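Local coordinates for protein acyl-coenzyme A oxidase acox-1.2 (PDB 5K3J) that catalyses the FAD-dependent first step of peroxisomal beta-oxidation, desaturating the side chains of ascaroside-CoA pheromone precursors with five-carbon omega chains and releasing hydrogen peroxide, at residues H361-L366 and A379-L384. Sequence-based numbering, arbitrary orientation.
Sequences HLYSQL and ADLHAL. With 6QA (~{S}-[2-[3-[[(2~{R})-4-[[[(2~{R},3~{S},4~{R},5~{R})-5-(6-aminopurin-9-yl)-4-oxidanyl-3-phosphonooxy-oxolan-2-yl]methoxy-oxidanyl-phosphoryl]oxy-oxidanyl-phosphoryl]oxy-3,3-dimethyl-2-oxidanyl-butanoyl]amino]propanoylamino]ethyl] 5-[(2~{R},3~{R},5~{R},6~{S})-6-methyl-3,5-bis(oxidanyl)oxan-2-yl]oxypentanethioate), chain E.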
loop_
_atom_site.group_PDB
_atom_site.type_symbol
_atom_site.label_atom_id
_atom_site.label_comp_id
_atom_site.label_asym_id
_atom_site.label_seq_id
_atom_site.Cartn_x
_atom_site.Cartn_y
_atom_site.Cartn_z
ATOM N N HIS A 361 28.539 -3.993 -5.669
ATOM C CA HIS A 361 29.976 -4.175 -5.817
ATOM C C HIS A 361 30.566 -3.304 -6.922
ATOM O O HIS A 361 31.627 -2.711 -6.738
ATOM C CB HIS A 361 30.312 -5.647 -6.074
ATOM C CG HIS A 361 31.619 -6.075 -5.482
ATOM N ND1 HIS A 361 32.802 -6.054 -6.189
ATOM C CD2 HIS A 361 31.931 -6.523 -4.242
ATOM C CE1 HIS A 361 33.784 -6.477 -5.413
ATOM N NE2 HIS A 361 33.282 -6.768 -4.227
ATOM N N LEU A 362 29.888 -3.213 -8.063
ATOM C CA LEU A 362 30.429 -2.403 -9.150
ATOM C C LEU A 362 30.205 -0.914 -8.900
ATOM O O LEU A 362 30.815 -0.087 -9.563
ATOM C CB LEU A 362 29.856 -2.817 -10.519
ATOM C CG LEU A 362 28.387 -3.114 -10.806
ATOM C CD1 LEU A 362 27.503 -1.945 -10.462
ATOM C CD2 LEU A 362 28.206 -3.489 -12.275
ATOM N N TYR A 363 29.345 -0.562 -7.949
ATOM C CA TYR A 363 29.276 0.839 -7.563
ATOM C C TYR A 363 30.537 1.235 -6.823
ATOM O O TYR A 363 31.189 2.223 -7.159
ATOM C CB TYR A 363 28.075 1.153 -6.678
ATOM C CG TYR A 363 28.212 2.536 -6.078
ATOM C CD1 TYR A 363 28.048 3.668 -6.865
ATOM C CD2 TYR A 363 28.553 2.709 -4.743
ATOM C CE1 TYR A 363 28.192 4.936 -6.335
ATOM C CE2 TYR A 363 28.705 3.972 -4.206
ATOM C CZ TYR A 363 28.520 5.083 -5.004
ATOM O OH TYR A 363 28.663 6.346 -4.479
ATOM N N SER A 364 30.867 0.455 -5.799
ATOM C CA SER A 364 32.020 0.738 -4.956
ATOM C C SER A 364 33.332 0.447 -5.682
ATOM O O SER A 364 34.412 0.653 -5.128
ATOM C CB SER A 364 31.941 -0.067 -3.656
ATOM O OG SER A 364 31.952 -1.461 -3.905
ATOM N N GLN A 365 33.236 -0.032 -6.919
ATOM C CA GLN A 365 34.415 -0.192 -7.761
ATOM C C GLN A 365 34.450 0.847 -8.869
ATOM O O GLN A 365 35.520 1.322 -9.246
ATOM C CB GLN A 365 34.477 -1.596 -8.353
ATOM C CG GLN A 365 35.171 -2.580 -7.443
ATOM C CD GLN A 365 36.522 -2.081 -6.959
ATOM O OE1 GLN A 365 37.278 -1.457 -7.707
ATOM N NE2 GLN A 365 36.830 -2.351 -5.696
ATOM N N LEU A 366 33.277 1.213 -9.378
ATOM C CA LEU A 366 33.167 2.371 -10.258
ATOM C C LEU A 366 33.131 3.626 -9.391
ATOM O O LEU A 366 32.617 4.668 -9.790
ATOM C CB LEU A 366 31.930 2.275 -11.156
ATOM C CG LEU A 366 31.984 1.158 -12.207
ATOM C CD1 LEU A 366 30.587 0.716 -12.629
ATOM C CD2 LEU A 366 32.801 1.591 -13.420
ATOM N N ALA A 379 27.840 6.536 -16.178
ATOM C CA ALA A 379 26.549 6.692 -16.836
ATOM C C ALA A 379 25.830 5.352 -16.981
ATOM O O ALA A 379 24.607 5.282 -16.864
ATOM C CB ALA A 379 26.727 7.345 -18.198
ATOM N N ASP A 380 26.592 4.293 -17.231
ATOM C CA ASP A 380 26.013 2.966 -17.420
ATOM C C ASP A 380 25.455 2.396 -16.122
ATOM O O ASP A 380 24.501 1.619 -16.136
ATOM C CB ASP A 380 27.049 2.007 -18.006
ATOM C CG ASP A 380 27.435 2.368 -19.423
ATOM O OD1 ASP A 380 27.666 3.566 -19.691
ATOM O OD2 ASP A 380 27.494 1.454 -20.273
ATOM N N LEU A 381 26.058 2.778 -15.002
ATOM C CA LEU A 381 25.585 2.321 -13.704
ATOM C C LEU A 381 24.375 3.130 -13.256
ATOM O O LEU A 381 23.407 2.569 -12.734
ATOM C CB LEU A 381 26.693 2.409 -12.655
ATOM C CG LEU A 381 26.218 2.123 -11.230
ATOM C CD1 LEU A 381 25.530 0.771 -11.159
ATOM C CD2 LEU A 381 27.368 2.193 -10.245
ATOM N N HIS A 382 24.432 4.444 -13.461
ATOM C CA HIS A 382 23.342 5.334 -13.071
ATOM C C HIS A 382 22.006 4.885 -13.642
ATOM O O HIS A 382 21.006 4.813 -12.929
ATOM C CB HIS A 382 23.622 6.768 -13.523
ATOM C CG HIS A 382 22.402 7.639 -13.538
ATOM N ND1 HIS A 382 21.860 8.184 -12.395
ATOM C CD2 HIS A 382 21.611 8.045 -14.559
ATOM C CE1 HIS A 382 20.792 8.894 -12.710
ATOM N NE2 HIS A 382 20.618 8.826 -14.018
ATOM N N ALA A 383 22.004 4.574 -14.933
ATOM C CA ALA A 383 20.777 4.216 -15.629
ATOM C C ALA A 383 20.261 2.841 -15.225
ATOM O O ALA A 383 19.053 2.642 -15.117
ATOM C CB ALA A 383 20.989 4.270 -17.112
ATOM N N LEU A 384 21.173 1.894 -15.015
ATOM C CA LEU A 384 20.786 0.567 -14.551
ATOM C C LEU A 384 20.073 0.674 -13.206
ATOM O O LEU A 384 18.963 0.167 -13.036
ATOM C CB LEU A 384 22.000 -0.355 -14.432
ATOM C CG LEU A 384 21.671 -1.731 -13.842
ATOM C CD1 LEU A 384 20.606 -2.435 -14.677
ATOM C CD2 LEU A 384 22.917 -2.595 -13.702
HETATM P P26 6QA E . 19.468 17.252 -13.426
HETATM P P29 6QA E . 20.442 17.706 -16.246
HETATM P P50 6QA E . 20.609 12.754 -21.214
HETATM O O01 6QA E . 16.268 2.991 2.550
HETATM C C02 6QA E . 17.345 3.950 2.475
HETATM C C03 6QA E . 16.663 5.257 2.910
HETATM O O04 6QA E . 17.425 6.340 2.632
HETATM C C05 6QA E . 17.406 6.775 1.310
HETATM C C06 6QA E . 16.895 8.242 1.299
HETATM C C07 6QA E . 17.585 8.968 0.120
HETATM C C08 6QA E . 17.603 10.468 0.410
HETATM C C09 6QA E . 16.912 11.220 -0.650
HETATM S S10 6QA E . 17.921 12.630 -1.342
HETATM C C11 6QA E . 18.058 12.619 -3.152
HETATM C C12 6QA E . 17.070 11.754 -3.879
HETATM N N13 6QA E . 16.481 12.539 -4.898
HETATM C C14 6QA E . 16.658 12.217 -6.299
HETATM C C15 6QA E . 15.977 13.102 -7.403
HETATM C C16 6QA E . 17.109 13.636 -8.343
HETATM N N17 6QA E . 16.748 13.492 -9.766
HETATM C C18 6QA E . 17.409 14.380 -10.732
HETATM C C19 6QA E . 17.059 14.255 -12.213
HETATM O O20 6QA E . 15.981 13.359 -12.361
HETATM C C21 6QA E . 18.269 13.743 -13.045
HETATM C C22 6QA E . 17.745 13.843 -14.545
HETATM C C23 6QA E . 18.628 12.290 -12.590
HETATM C C24 6QA E . 19.542 14.576 -12.942
HETATM O O25 6QA E . 19.563 15.657 -13.896
HETATM O O27 6QA E . 18.141 17.593 -12.731
HETATM O O28 6QA E . 19.639 18.162 -14.860
HETATM O O30 6QA E . 21.710 18.562 -16.333
HETATM O O31 6QA E . 20.760 16.057 -16.188
HETATM C C32 6QA E . 20.340 15.196 -17.177
HETATM C C33 6QA E . 21.611 14.834 -18.053
HETATM O O34 6QA E . 22.630 14.620 -17.312
HETATM C C35 6QA E . 23.072 13.059 -17.421
HETATM N N36 6QA E . 23.122 12.489 -16.064
HETATM C C37 6QA E . 22.211 12.666 -15.104
HETATM N N38 6QA E . 22.558 12.025 -13.987
HETATM C C39 6QA E . 23.750 11.404 -14.223
HETATM C C40 6QA E . 24.118 11.701 -15.536
HETATM N N41 6QA E . 25.285 11.202 -16.028
HETATM C C42 6QA E . 26.058 10.435 -15.258
HETATM N N43 6QA E . 25.738 10.131 -13.983
HETATM C C44 6QA E . 24.612 10.589 -13.435
HETATM N N45 6QA E . 24.265 10.259 -12.049
HETATM C C46 6QA E . 22.217 12.453 -18.187
HETATM O O47 6QA E . 22.927 11.721 -19.287
HETATM C C48 6QA E . 21.311 13.519 -18.796
HETATM O O49 6QA E . 21.544 13.677 -20.157
HETATM O O51 6QA E . 19.755 13.674 -22.034
HETATM O O52 6QA E . 19.721 11.784 -20.417
HETATM O O53 6QA E . 21.513 11.934 -22.093
HETATM O O54 6QA E . 19.564 17.987 -17.439
HETATM O O55 6QA E . 20.618 17.587 -12.495
HETATM O O56 6QA E . 18.195 15.198 -10.355
HETATM O O57 6QA E . 17.318 11.294 -6.644
HETATM O O58 6QA E . 15.775 10.880 -0.953
HETATM O O59 6QA E . 16.405 5.263 4.340
HETATM C C60 6QA E . 17.593 5.055 5.112
HETATM C C61 6QA E . 17.113 5.189 6.540
HETATM C C62 6QA E . 18.244 3.690 4.764
HETATM C C63 6QA E . 18.484 3.545 3.321
HETATM O O64 6QA E . 19.537 3.585 5.457
#
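Tyr363 and Leu381 mark the closest backbone approach, 7.3 Å between their CA atoms, where 361-366, continuing from helix 343-363, meets the first turn of helix 379-405. The contact is wholly apolar, with 172 Å² buried. Leu381 is its centre and reaches three residues of 361-366. Its CG lies anti to the backbone N (chi1 172°), which sends both methyls across the gap. Leu381 CD1 meets Leu362 CD1 at 3.4 Å. Leu381 CD2 lies 3.6 Å from Tyr363 CA. Leu381 CD2 also lies in the plane of the Tyr363 ring, at its edge, 3.7 Å from Tyr363 CD1. Lower down the side chain, Leu381 CB is approached by CD1 of Leu366, a poorly ordered residue. The hydroxyl of Tyr363 is hydrogen-bonded to Ser287 OG, and its side chain packs on helix 287-315. Both segments belong to the C-alpha1 domain of the acyl-CoA oxidase family, a helical part of the fold, and a 12-residue connection joins them. His382, which follows Leu381 on the helix, lines the substrate pocket. Its imidazole has the adenine of the bound ascaroside-CoA over one face, with C44 offset toward the rim and 3.6 Å above the ring plane. The closest atoms are His382 ND1 and N45 of the adenine, 3.2 Å apart, with N45 above the imidazole face. His382 NE2 is hydrogen-bonded to Gln441 OE1, which helps fix the turn of the ring. With an alanine in place of His382, the adenine would probably lose this flat packing surface and Gln441 its imidazole partner. Arg293, a substrate-binding residue, also touches the His382 side chain.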